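Long-range contacts in leucine-rich repeat protein (Bacteroides thetaiotaomicron, PDB 4ECN), which is of unknown function but, as an extracellular leucine-rich repeat protein with two predicted DUF4458 domains, probably binds other proteins: residues L514-S519 with G547-I552; L540-D545 with L569-K574; L346-V351 with L447-I452; T438-A443 with S458-D463. All blocks are in the same frame, centred on the assembly; numbering follows the deposited sequence.

Interaction 1: L514-S519 with G547-I552; sequences LPELQS and GPKIQI
In the largely parallel sheet of the leucine-rich repeat solenoid, Q518 and S519 meet I550 to I552 where two neighbouring repeats lead into strands 519-521 and 552-554. The touching parts run 17° apart, and S519 pairs with I552 as a parallel bridge. One acceptor holds the register, a single oxygen that takes two backbone N-H groups: Q518 O lies 2.7 Å from Q551 N and 3.0 Å from I552 N, and both N-H directions are nearly straight. The side chains of Q518 and Q551 then run alongside each other, pointing the same way. Q518 OE1 accepts a hydrogen bond from R384 at helix 377-384. With an alanine in place of Q518, R384 would probably lose its amide partner and a gap would open beside Q551. On the buried side, L517 CD2 lies 3.7 Å from I550 CD1, two aliphatic chains next to each other. At the other end the contact is looser. K549 bends at chi2 (-86°) and chi4 (49°), which turns its chain back over the loop 514-517: K549 NZ makes a long salt bridge, 3.6 Å from E516 OE2, and a weak hydrogen bond, 3.3 Å from P515 O.

Interaction 2: L540-D545 with L569-K574; sequences LADDED and LQKMVK
A541, in the last turn of helix 530-542, packs against M572 in the turn that follows helix 566-569, so within the leucine-rich repeat domain helix meets loop. The tight part is small and apolar. A541 CB sits 3.8 Å from CG of M572, a selenomethionine, while its SE lies 4.2 Å from the same methyl. The type I turn from L569 to M572 presents this chain to the helix, and the bend at its last torsion (chi3 90°) carries CE onward to I550. W537, a turn earlier on the helix, touches both L569 and M572 and extends the buried layer. Alongside, K571 CB rests 3.6 Å from A541 O.

The outer side is polar and more open: K571 is exposed and D542 only partly buried. K571 reaches across with its chain extended beyond CG, its aliphatic part passing the end of the helix. The carboxylate it meets has a second partner, since S568 OG also hydrogen-bonds to D542 OD1, so one oxygen is shared between a charged and a neutral group. The ammonium does not approach in the carboxylate plane: K571 NZ lies 2.9 Å from D542 OD1 and 46° out of that plane, completing the salt bridge.

Interaction 3: L346-V351 with L447-I452; sequences LTELKV and LTKLQI
T347 to V351 and L447 to I452 follow matching backbone courses, each beginning with a type I turn (L346 to L349, L447 to L450) and ending in a strand. Both carry the spaced leucines (LxxLxx) of a leucine-rich repeat leading into its strand. V351 and I452 form a parallel bridge with their CA atoms 4.9 Å apart. K350 O accepts Q451 N at 2.8 Å with an N-H...O angle of 162°; the bond it takes from I452 N, at 3.3 Å, is weak. On the buried side, L349 CD2 touches L447 CD1 at 3.8 Å and L349 CG faces L450 CD1 at 4.1 Å, the leucines side by side and pointing alike. L349 reaches both because its CG stands opposite the backbone N (chi1 -154°). V351 CG1 and I452 CD1 meet on the bridge, 4.0 Å apart. The outer side carries charge: K449, extended beyond CG, brings NZ to 2.7 Å from E348 OE1, on the syn side, 22° out of the carboxylate plane. K350 crosses over K449 O with a weak bond from NZ, and Q451 NE2 is fixed by D374. Within the solenoid, L349 also packs on V325 and L328 of strand 325-329, L346 on I277 of helix 266-280, and L447 and L450 on L352 of strand 351-353, while Q451 bonds through its backbone to T494, bordering strand 495-499.

Interaction 4: T438-A443 with S458-D463; sequences TFISKA and SPFTYD
T438, on the strand 436-440, meets P459 and F460 in the loop that leaves the next strand of the leucine-rich repeat domain, although its side chain sets off away from them. Its methyl CG2 comes to 4.1 Å from P459 CG at the outer edge of the contact, and its carbonyl O lies 3.6 Å from F460 CB. The evidence for close backbone approach is the 4.4 Å between the CA atoms of T438 and F460, yet no hydrogen bond spans the two segments. F439 directs its side chain away from the loop, where R338 makes a cation-pi contact with the ring. I440 points back toward the loop and carries the apolar meeting: CG1 and CD1 each lie 3.8 Å from F460 CE2, approaching the ring obliquely. F460 is turned to receive them with CG between its own backbone N and carbonyl carbon (chi1 43°), and S458 CB covers one face of the ring, 3.6 Å above its plane but offset toward the rim. Replacing I440 by an alanine would remove both of these carbons and is likely to leave the CE2 side of F460 poorly packed, with the ring freer to turn. Farther on, S441 OG accepts A443 N at 3.1 Å in an ST turn, which begins the short 3-10 segment. Strand 436-440 pairs in parallel with strand 338-339, and I440 touches V339. Across from it, I440 and F460 both rest on F455 of strand 452-456, and the F460 ring also meets I465 and C501.

Overall arrangement
Interactions 1 and 3 are equivalent contacts in one sheet: each joins the lead-ins of adjacent parallel strands (351-353 with 452-456, and 519-521 with 552-554), with strand 495-499 between the two pairs; the centres of interactions 1 and 3 are about 18 Å apart. Interaction 2, its centre about 9 Å from that of interaction 1, touches it through I550 and M572; their segments alternate along the chain. Those of interactions 3 and 4 alternate too, with centres about 18 Å apart, and both close before interactions 1 and 2 open. Interaction 4 joins strand 436-440 to the loop that follows strand 452-456. Interactions 1 and 3 continue the solenoid sheet from strand to strand, while 2 and 4 pack the parts beside it.

Interaction 1: L514-S519 with G547-I552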
loop_
_atom_site.group_PDB
_atom_site.type_symbol
_atom_site.label_atom_id
_atom_site.label_comp_id
_atom_site.label_asym_id
_atom_site.label_seq_id
_atom_site.Cartn_x
_atom_site.Cartn_y
_atom_site.Cartn_z
ATOM N N LEU A 514 -5.790 -22.517 8.132
ATOM C CA LEU A 514 -6.512 -22.079 6.948
ATOM C C LEU A 514 -6.556 -23.223 5.962
ATOM O O LEU A 514 -5.522 -23.845 5.689
ATOM C CB LEU A 514 -5.902 -20.804 6.326
ATOM C CG LEU A 514 -6.135 -19.498 7.123
ATOM C CD1 LEU A 514 -5.333 -18.359 6.566
ATOM C CD2 LEU A 514 -7.619 -19.111 7.190
ATOM N N PRO A 515 -7.762 -23.536 5.440
ATOM C CA PRO A 515 -7.907 -24.685 4.520
ATOM C C PRO A 515 -7.350 -24.486 3.112
ATOM O O PRO A 515 -6.749 -25.418 2.574
ATOM C CB PRO A 515 -9.419 -24.868 4.399
ATOM C CG PRO A 515 -10.014 -24.006 5.421
ATOM C CD PRO A 515 -9.063 -22.910 5.717
ATOM N N GLU A 516 -7.582 -23.303 2.504
ATOM C CA GLU A 516 -7.243 -23.054 1.106
ATOM C C GLU A 516 -6.301 -21.856 0.882
ATOM O O GLU A 516 -6.461 -21.131 -0.101
ATOM C CB GLU A 516 -8.551 -22.812 0.335
ATOM C CG GLU A 516 -9.491 -24.014 0.331
ATOM C CD GLU A 516 -8.984 -25.280 -0.341
ATOM O OE1 GLU A 516 -8.186 -25.181 -1.305
ATOM O OE2 GLU A 516 -9.428 -26.377 0.074
ATOM N N LEU A 517 -5.279 -21.700 1.727
ATOM C CA LEU A 517 -4.309 -20.614 1.572
ATOM C C LEU A 517 -3.453 -20.869 0.322
ATOM O O LEU A 517 -3.010 -21.990 0.095
ATOM C CB LEU A 517 -3.442 -20.483 2.845
ATOM C CG LEU A 517 -2.411 -19.345 2.942
ATOM C CD1 LEU A 517 -3.059 -17.980 2.853
ATOM C CD2 LEU A 517 -1.604 -19.434 4.237
ATOM N N GLN A 518 -3.258 -19.834 -0.497
ATOM C CA GLN A 518 -2.525 -19.914 -1.756
ATOM C C GLN A 518 -1.410 -18.895 -1.861
ATOM O O GLN A 518 -0.368 -19.198 -2.443
ATOM C CB GLN A 518 -3.487 -19.688 -2.932
ATOM C CG GLN A 518 -4.501 -20.800 -3.152
ATOM C CD GLN A 518 -5.400 -20.470 -4.308
ATOM O OE1 GLN A 518 -5.278 -19.434 -4.967
ATOM N NE2 GLN A 518 -6.327 -21.348 -4.584
ATOM N N SER A 519 -1.663 -17.664 -1.390
ATOM C CA SER A 519 -0.740 -16.536 -1.435
ATOM C C SER A 519 -0.517 -15.994 -0.030
ATOM O O SER A 519 -1.483 -15.647 0.657
ATOM C CB SER A 519 -1.293 -15.454 -2.352
ATOM O OG SER A 519 -0.580 -14.232 -2.230
ATOM N N GLY A 547 0.783 -26.607 3.452
ATOM C CA GLY A 547 1.966 -27.102 2.737
ATOM C C GLY A 547 1.803 -27.355 1.247
ATOM O O GLY A 547 2.429 -26.669 0.427
ATOM N N PRO A 548 0.908 -28.294 0.864
ATOM C CA PRO A 548 0.714 -28.582 -0.563
ATOM C C PRO A 548 -0.195 -27.568 -1.317
ATOM O O PRO A 548 -0.444 -27.784 -2.513
ATOM C CB PRO A 548 0.045 -29.961 -0.526
ATOM C CG PRO A 548 -0.714 -29.972 0.717
ATOM C CD PRO A 548 0.104 -29.207 1.704
ATOM N N LYS A 549 -0.677 -26.478 -0.650
ATOM C CA LYS A 549 -1.609 -25.486 -1.242
ATOM C C LYS A 549 -0.961 -24.121 -1.608
ATOM O O LYS A 549 -1.487 -23.428 -2.494
ATOM C CB LYS A 549 -2.779 -25.196 -0.275
ATOM C CG LYS A 549 -3.757 -26.335 -0.088
ATOM C CD LYS A 549 -4.870 -26.388 -1.125
ATOM C CE LYS A 549 -5.715 -27.631 -0.953
ATOM N NZ LYS A 549 -6.153 -27.827 0.452
ATOM N N ILE A 550 0.115 -23.715 -0.877
ATOM C CA ILE A 550 0.839 -22.451 -1.076
ATOM C C ILE A 550 1.376 -22.430 -2.499
ATOM O O ILE A 550 1.961 -23.423 -2.945
ATOM C CB ILE A 550 1.983 -22.209 -0.026
ATOM C CG1 ILE A 550 1.517 -22.372 1.451
ATOM C CG2 ILE A 550 2.740 -20.863 -0.244
ATOM C CD1 ILE A 550 0.714 -21.238 2.053
ATOM N N GLN A 551 1.138 -21.296 -3.194
ATOM C CA GLN A 551 1.535 -20.999 -4.568
ATOM C C GLN A 551 2.495 -19.801 -4.620
ATOM O O GLN A 551 3.453 -19.804 -5.408
ATOM C CB GLN A 551 0.281 -20.710 -5.421
ATOM C CG GLN A 551 -0.635 -21.922 -5.659
ATOM C CD GLN A 551 -1.945 -21.576 -6.329
ATOM O OE1 GLN A 551 -2.076 -20.588 -7.065
ATOM N NE2 GLN A 551 -2.956 -22.390 -6.068
ATOM N N ILE A 552 2.228 -18.771 -3.782
ATOM C CA ILE A 552 3.029 -17.543 -3.700
ATOM C C ILE A 552 3.522 -17.366 -2.285
ATOM O O ILE A 552 2.728 -17.322 -1.345
ATOM C CB ILE A 552 2.203 -16.315 -4.170
ATOM C CG1 ILE A 552 1.763 -16.476 -5.649
ATOM C CG2 ILE A 552 2.949 -15.000 -3.936
ATOM C CD1 ILE A 552 0.578 -15.725 -5.998
#

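Interaction 2: L540-D545 with L569-K574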
loop_
_atom_site.group_PDB
_atom_site.type_symbol
_atom_site.label_atom_id
_atom_site.label_comp_id
_atom_site.label_asym_id
_atom_site.label_seq_id
_atom_site.Cartn_x
_atom_site.Cartn_y
_atom_site.Cartn_z
ATOM N N LEU A 540 4.901 -24.587 8.200
ATOM C CA LEU A 540 4.103 -24.224 7.041
ATOM C C LEU A 540 4.215 -25.279 5.912
ATOM O O LEU A 540 3.196 -25.693 5.367
ATOM C CB LEU A 540 4.597 -22.857 6.552
ATOM C CG LEU A 540 3.617 -21.999 5.799
ATOM C CD1 LEU A 540 2.549 -21.432 6.732
ATOM C CD2 LEU A 540 4.343 -20.853 5.122
ATOM N N ALA A 541 5.442 -25.743 5.608
ATOM C CA ALA A 541 5.714 -26.743 4.568
ATOM C C ALA A 541 5.240 -28.138 4.992
ATOM O O ALA A 541 4.647 -28.859 4.190
ATOM C CB ALA A 541 7.200 -26.771 4.265
ATOM N N ASP A 542 5.497 -28.505 6.263
ATOM C CA ASP A 542 5.133 -29.795 6.847
ATOM C C ASP A 542 3.611 -29.926 7.048
ATOM O O ASP A 542 3.100 -31.046 6.966
ATOM C CB ASP A 542 5.861 -30.003 8.183
ATOM C CG ASP A 542 7.311 -30.462 8.065
ATOM O OD1 ASP A 542 7.665 -31.061 7.020
ATOM O OD2 ASP A 542 8.060 -30.338 9.068
ATOM N N ASP A 543 2.896 -28.795 7.283
ATOM C CA ASP A 543 1.446 -28.762 7.499
ATOM C C ASP A 543 0.721 -29.332 6.265
ATOM O O ASP A 543 0.939 -28.878 5.143
ATOM C CB ASP A 543 0.967 -27.335 7.822
ATOM C CG ASP A 543 -0.359 -27.295 8.555
ATOM O OD1 ASP A 543 -1.391 -27.342 7.894
ATOM O OD2 ASP A 543 -0.349 -27.238 9.805
ATOM N N GLU A 544 -0.113 -30.363 6.485
ATOM C CA GLU A 544 -0.864 -31.066 5.434
ATOM C C GLU A 544 -1.978 -30.175 4.867
ATOM O O GLU A 544 -2.489 -30.475 3.781
ATOM C CB GLU A 544 -1.461 -32.392 5.942
ATOM C CG GLU A 544 -0.537 -33.277 6.771
ATOM C CD GLU A 544 -0.727 -33.138 8.272
ATOM O OE1 GLU A 544 -0.443 -32.046 8.827
ATOM O OE2 GLU A 544 -1.160 -34.134 8.899
ATOM N N ASP A 545 -2.354 -29.087 5.607
ATOM C CA ASP A 545 -3.340 -28.090 5.154
ATOM C C ASP A 545 -2.731 -27.244 4.069
ATOM O O ASP A 545 -2.931 -27.494 2.880
ATOM C CB ASP A 545 -3.868 -27.150 6.296
ATOM C CG ASP A 545 -4.610 -27.767 7.470
ATOM O OD1 ASP A 545 -5.735 -28.279 7.257
ATOM O OD2 ASP A 545 -4.123 -27.624 8.626
ATOM N N LEU A 569 10.495 -28.883 2.229
ATOM C CA LEU A 569 10.364 -27.947 1.112
ATOM C C LEU A 569 9.802 -28.644 -0.138
ATOM O O LEU A 569 9.119 -28.006 -0.936
ATOM C CB LEU A 569 11.722 -27.302 0.795
ATOM C CG LEU A 569 12.321 -26.380 1.868
ATOM C CD1 LEU A 569 13.576 -25.709 1.359
ATOM C CD2 LEU A 569 11.327 -25.291 2.310
ATOM N N GLN A 570 10.058 -29.954 -0.283
ATOM C CA GLN A 570 9.553 -30.803 -1.367
ATOM C C GLN A 570 8.028 -30.961 -1.298
ATOM O O GLN A 570 7.405 -31.204 -2.329
ATOM C CB GLN A 570 10.208 -32.194 -1.306
ATOM C CG GLN A 570 11.705 -32.220 -1.616
ATOM C CD GLN A 570 12.306 -33.603 -1.502
ATOM O OE1 GLN A 570 11.668 -34.619 -1.777
ATOM N NE2 GLN A 570 13.577 -33.671 -1.165
ATOM N N LYS A 571 7.430 -30.850 -0.083
ATOM C CA LYS A 571 5.985 -30.989 0.135
ATOM C C LYS A 571 5.218 -29.797 -0.471
ATOM O O LYS A 571 4.033 -29.944 -0.791
ATOM C CB LYS A 571 5.652 -31.130 1.627
ATOM C CG LYS A 571 6.351 -32.311 2.310
ATOM C CD LYS A 571 5.996 -32.445 3.791
ATOM C CE LYS A 571 6.888 -33.438 4.495
ATOM N NZ LYS A 571 6.609 -33.522 5.954
HETATM N N MSE A 572 5.895 -28.643 -0.674
HETATM C CA MSE A 572 5.305 -27.427 -1.255
HETATM C C MSE A 572 5.197 -27.591 -2.779
HETATM O O MSE A 572 5.783 -26.841 -3.564
HETATM C CB MSE A 572 6.132 -26.189 -0.881
HETATM C CG MSE A 572 6.332 -26.016 0.607
HETATM SE SE MSE A 572 6.893 -24.210 0.963
HETATM C CE MSE A 572 5.187 -23.418 1.191
ATOM N N VAL A 573 4.413 -28.586 -3.168
ATOM C CA VAL A 573 4.165 -29.089 -4.506
ATOM C C VAL A 573 3.613 -27.991 -5.451
ATOM O O VAL A 573 4.000 -27.984 -6.621
ATOM C CB VAL A 573 3.187 -30.289 -4.351
ATOM C CG1 VAL A 573 2.196 -30.410 -5.504
ATOM C CG2 VAL A 573 3.966 -31.585 -4.157
ATOM N N LYS A 574 2.743 -27.086 -4.966
ATOM C CA LYS A 574 2.132 -26.089 -5.837
ATOM C C LYS A 574 2.823 -24.724 -5.783
ATOM O O LYS A 574 2.226 -23.746 -6.239
ATOM C CB LYS A 574 0.653 -25.904 -5.480
ATOM C CG LYS A 574 -0.234 -27.054 -5.924
ATOM C CD LYS A 574 -1.712 -26.795 -5.650
ATOM C CE LYS A 574 -2.371 -25.812 -6.593
ATOM N NZ LYS A 574 -3.773 -25.522 -6.180
#

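Interaction 3: L346-V351 with L447-I452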
loop_
_atom_site.group_PDB
_atom_site.type_symbol
_atom_site.label_atom_id
_atom_site.label_comp_id
_atom_site.label_asym_id
_atom_site.label_seq_id
_atom_site.Cartn_x
_atom_site.Cartn_y
_atom_site.Cartn_z
ATOM N N LEU A 346 -20.339 -8.804 9.944
ATOM C CA LEU A 346 -20.175 -8.514 8.514
ATOM C C LEU A 346 -19.926 -9.788 7.696
ATOM O O LEU A 346 -19.018 -9.823 6.875
ATOM C CB LEU A 346 -19.011 -7.523 8.369
ATOM C CG LEU A 346 -19.117 -6.253 9.253
ATOM C CD1 LEU A 346 -17.849 -5.423 9.201
ATOM C CD2 LEU A 346 -20.336 -5.424 8.898
ATOM N N THR A 347 -20.802 -10.785 7.847
ATOM C CA THR A 347 -20.704 -12.124 7.253
ATOM C C THR A 347 -20.663 -12.140 5.683
ATOM O O THR A 347 -20.230 -13.156 5.105
ATOM C CB THR A 347 -21.869 -12.998 7.740
ATOM O OG1 THR A 347 -23.141 -12.388 7.436
ATOM C CG2 THR A 347 -21.758 -13.321 9.215
ATOM N N GLU A 348 -21.056 -11.034 5.008
ATOM C CA GLU A 348 -20.990 -10.956 3.542
ATOM C C GLU A 348 -19.631 -10.359 3.105
ATOM O O GLU A 348 -19.412 -10.127 1.930
ATOM C CB GLU A 348 -22.167 -10.133 2.977
ATOM C CG GLU A 348 -23.545 -10.697 3.290
ATOM C CD GLU A 348 -23.840 -12.085 2.753
ATOM O OE1 GLU A 348 -23.525 -12.346 1.572
ATOM O OE2 GLU A 348 -24.423 -12.901 3.503
ATOM N N LEU A 349 -18.725 -10.133 4.053
ATOM C CA LEU A 349 -17.395 -9.567 3.838
ATOM C C LEU A 349 -16.542 -10.549 3.025
ATOM O O LEU A 349 -16.439 -11.720 3.387
ATOM C CB LEU A 349 -16.777 -9.269 5.227
ATOM C CG LEU A 349 -15.709 -8.198 5.419
ATOM C CD1 LEU A 349 -16.006 -6.949 4.658
ATOM C CD2 LEU A 349 -15.577 -7.863 6.893
ATOM N N LYS A 350 -16.009 -10.081 1.887
ATOM C CA LYS A 350 -15.222 -10.888 0.968
ATOM C C LYS A 350 -13.763 -10.407 0.890
ATOM O O LYS A 350 -12.870 -11.208 0.607
ATOM C CB LYS A 350 -15.863 -10.893 -0.420
ATOM C CG LYS A 350 -17.076 -11.813 -0.474
ATOM C CD LYS A 350 -17.469 -12.156 -1.903
ATOM C CE LYS A 350 -18.322 -13.404 -2.015
ATOM N NZ LYS A 350 -17.557 -14.640 -1.654
ATOM N N VAL A 351 -13.517 -9.118 1.152
ATOM C CA VAL A 351 -12.167 -8.539 1.165
ATOM C C VAL A 351 -12.077 -7.654 2.424
ATOM O O VAL A 351 -12.989 -6.908 2.715
ATOM C CB VAL A 351 -11.774 -7.804 -0.151
ATOM C CG1 VAL A 351 -11.605 -8.796 -1.297
ATOM C CG2 VAL A 351 -12.768 -6.707 -0.537
ATOM N N LEU A 447 -16.467 -14.807 9.347
ATOM C CA LEU A 447 -16.482 -14.232 7.998
ATOM C C LEU A 447 -16.095 -15.304 6.987
ATOM O O LEU A 447 -14.994 -15.300 6.436
ATOM C CB LEU A 447 -15.515 -13.034 7.960
ATOM C CG LEU A 447 -15.670 -11.999 9.079
ATOM C CD1 LEU A 447 -14.634 -10.935 8.953
ATOM C CD2 LEU A 447 -17.065 -11.400 9.100
ATOM N N THR A 448 -17.009 -16.256 6.783
ATOM C CA THR A 448 -16.816 -17.463 5.971
ATOM C C THR A 448 -16.686 -17.167 4.467
ATOM O O THR A 448 -16.088 -17.991 3.760
ATOM C CB THR A 448 -17.969 -18.435 6.225
ATOM O OG1 THR A 448 -19.220 -17.749 6.021
ATOM C CG2 THR A 448 -17.921 -19.017 7.646
ATOM N N LYS A 449 -17.190 -16.001 3.981
ATOM C CA LYS A 449 -17.114 -15.652 2.552
ATOM C C LYS A 449 -15.822 -14.879 2.209
ATOM O O LYS A 449 -15.594 -14.566 1.042
ATOM C CB LYS A 449 -18.333 -14.831 2.121
ATOM C CG LYS A 449 -19.609 -15.636 2.070
ATOM C CD LYS A 449 -20.748 -14.872 1.416
ATOM C CE LYS A 449 -22.084 -15.535 1.683
ATOM N NZ LYS A 449 -23.158 -14.936 0.857
ATOM N N LEU A 450 -14.964 -14.627 3.225
ATOM C CA LEU A 450 -13.707 -13.879 3.127
ATOM C C LEU A 450 -12.746 -14.593 2.191
ATOM O O LEU A 450 -12.515 -15.792 2.342
ATOM C CB LEU A 450 -13.086 -13.688 4.520
ATOM C CG LEU A 450 -12.229 -12.442 4.765
ATOM C CD1 LEU A 450 -13.046 -11.172 4.660
ATOM C CD2 LEU A 450 -11.622 -12.473 6.154
ATOM N N GLN A 451 -12.266 -13.843 1.175
ATOM C CA GLN A 451 -11.362 -14.268 0.098
ATOM C C GLN A 451 -9.939 -13.754 0.293
ATOM O O GLN A 451 -8.977 -14.470 -0.015
ATOM C CB GLN A 451 -11.881 -13.759 -1.256
ATOM C CG GLN A 451 -13.273 -14.233 -1.618
ATOM C CD GLN A 451 -13.861 -13.516 -2.798
ATOM O OE1 GLN A 451 -13.691 -12.299 -2.982
ATOM N NE2 GLN A 451 -14.634 -14.251 -3.584
ATOM N N ILE A 452 -9.810 -12.489 0.739
ATOM C CA ILE A 452 -8.523 -11.822 0.927
ATOM C C ILE A 452 -8.518 -11.042 2.254
ATOM O O ILE A 452 -9.462 -10.298 2.516
ATOM C CB ILE A 452 -8.260 -10.875 -0.287
ATOM C CG1 ILE A 452 -8.260 -11.626 -1.631
ATOM C CG2 ILE A 452 -6.968 -10.113 -0.124
ATOM C CD1 ILE A 452 -8.480 -10.744 -2.776
#

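Interaction 4: T438-A443 with S458-D463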
loop_
_atom_site.group_PDB
_atom_site.type_symbol
_atom_site.label_atom_id
_atom_site.label_comp_id
_atom_site.label_asym_id
_atom_site.label_seq_id
_atom_site.Cartn_x
_atom_site.Cartn_y
_atom_site.Cartn_z
ATOM N N THR A 438 -3.554 -2.696 17.893
ATOM C CA THR A 438 -2.882 -3.585 18.857
ATOM C C THR A 438 -3.619 -4.920 19.105
ATOM O O THR A 438 -3.071 -5.788 19.787
ATOM C CB THR A 438 -2.688 -2.869 20.214
ATOM O OG1 THR A 438 -3.882 -2.169 20.611
ATOM C CG2 THR A 438 -1.500 -1.906 20.193
ATOM N N PHE A 439 -4.815 -5.112 18.522
ATOM C CA PHE A 439 -5.603 -6.326 18.751
ATOM C C PHE A 439 -6.571 -6.610 17.599
ATOM O O PHE A 439 -7.207 -5.691 17.075
ATOM C CB PHE A 439 -6.410 -6.176 20.075
ATOM C CG PHE A 439 -7.101 -7.436 20.535
ATOM C CD1 PHE A 439 -6.440 -8.354 21.341
ATOM C CD2 PHE A 439 -8.395 -7.730 20.122
ATOM C CE1 PHE A 439 -7.059 -9.544 21.724
ATOM C CE2 PHE A 439 -9.007 -8.931 20.490
ATOM C CZ PHE A 439 -8.344 -9.822 21.301
ATOM N N ILE A 440 -6.730 -7.902 17.262
ATOM C CA ILE A 440 -7.684 -8.365 16.250
ATOM C C ILE A 440 -8.588 -9.431 16.878
ATOM O O ILE A 440 -8.089 -10.511 17.185
ATOM C CB ILE A 440 -7.009 -8.907 14.951
ATOM C CG1 ILE A 440 -5.847 -8.034 14.408
ATOM C CG2 ILE A 440 -8.061 -9.235 13.880
ATOM C CD1 ILE A 440 -6.203 -6.732 13.747
ATOM N N SER A 441 -9.901 -9.139 17.056
ATOM C CA SER A 441 -10.928 -10.067 17.579
ATOM C C SER A 441 -10.916 -11.425 16.859
ATOM O O SER A 441 -10.687 -11.446 15.653
ATOM C CB SER A 441 -12.316 -9.449 17.420
ATOM O OG SER A 441 -13.329 -10.396 17.710
ATOM N N LYS A 442 -11.226 -12.540 17.553
ATOM C CA LYS A 442 -11.270 -13.841 16.853
ATOM C C LYS A 442 -12.608 -13.991 16.021
ATOM O O LYS A 442 -12.750 -14.979 15.289
ATOM C CB LYS A 442 -11.066 -15.047 17.800
ATOM C CG LYS A 442 -12.121 -15.260 18.880
ATOM C CD LYS A 442 -11.749 -16.410 19.841
ATOM C CE LYS A 442 -12.006 -17.823 19.347
ATOM N NZ LYS A 442 -13.436 -18.198 19.441
ATOM N N ALA A 443 -13.522 -12.970 16.065
ATOM C CA ALA A 443 -14.763 -12.935 15.291
ATOM C C ALA A 443 -14.495 -13.034 13.763
ATOM O O ALA A 443 -15.413 -13.309 12.991
ATOM C CB ALA A 443 -15.523 -11.664 15.601
ATOM N N SER A 458 1.500 -2.794 11.550
ATOM C CA SER A 458 0.800 -2.791 12.840
ATOM C C SER A 458 1.732 -3.191 13.992
ATOM O O SER A 458 2.657 -4.002 13.802
ATOM C CB SER A 458 -0.398 -3.734 12.801
ATOM O OG SER A 458 -1.455 -3.210 12.008
ATOM N N PRO A 459 1.487 -2.666 15.218
ATOM C CA PRO A 459 2.374 -3.008 16.339
ATOM C C PRO A 459 1.904 -4.209 17.175
ATOM O O PRO A 459 2.463 -4.412 18.242
ATOM C CB PRO A 459 2.333 -1.739 17.184
ATOM C CG PRO A 459 0.939 -1.216 16.997
ATOM C CD PRO A 459 0.477 -1.661 15.625
ATOM N N PHE A 460 0.906 -4.998 16.736
ATOM C CA PHE A 460 0.425 -6.116 17.563
ATOM C C PHE A 460 1.450 -7.255 17.686
ATOM O O PHE A 460 2.357 -7.385 16.860
ATOM C CB PHE A 460 -0.913 -6.704 17.049
ATOM C CG PHE A 460 -1.081 -6.913 15.559
ATOM C CD1 PHE A 460 -0.154 -7.662 14.831
ATOM C CD2 PHE A 460 -2.208 -6.432 14.895
ATOM C CE1 PHE A 460 -0.312 -7.855 13.457
ATOM C CE2 PHE A 460 -2.370 -6.639 13.523
ATOM C CZ PHE A 460 -1.424 -7.355 12.813
ATOM N N THR A 461 1.276 -8.073 18.732
ATOM C CA THR A 461 2.076 -9.264 19.041
ATOM C C THR A 461 1.324 -10.477 18.428
ATOM O O THR A 461 0.134 -10.355 18.157
ATOM C CB THR A 461 2.347 -9.360 20.558
ATOM O OG1 THR A 461 1.118 -9.364 21.273
ATOM C CG2 THR A 461 3.200 -8.205 21.067
ATOM N N TYR A 462 2.000 -11.614 18.163
ATOM C CA TYR A 462 1.406 -12.744 17.424
ATOM C C TYR A 462 0.195 -13.400 18.141
ATOM O O TYR A 462 -0.635 -14.044 17.486
ATOM C CB TYR A 462 2.472 -13.822 17.138
ATOM C CG TYR A 462 2.768 -14.774 18.279
ATOM C CD1 TYR A 462 3.749 -14.483 19.225
ATOM C CD2 TYR A 462 2.112 -15.997 18.376
ATOM C CE1 TYR A 462 4.040 -15.371 20.264
ATOM C CE2 TYR A 462 2.390 -16.890 19.410
ATOM C CZ TYR A 462 3.352 -16.573 20.355
ATOM O OH TYR A 462 3.594 -17.475 21.367
ATOM N N ASP A 463 0.112 -13.250 19.469
ATOM C CA ASP A 463 -0.918 -13.862 20.310
ATOM C C ASP A 463 -2.193 -12.988 20.386
ATOM O O ASP A 463 -3.180 -13.369 21.032
ATOM C CB ASP A 463 -0.343 -14.119 21.723
ATOM C CG ASP A 463 0.306 -12.919 22.408
ATOM O OD1 ASP A 463 1.310 -12.394 21.868
ATOM O OD2 ASP A 463 -0.132 -12.567 23.532
#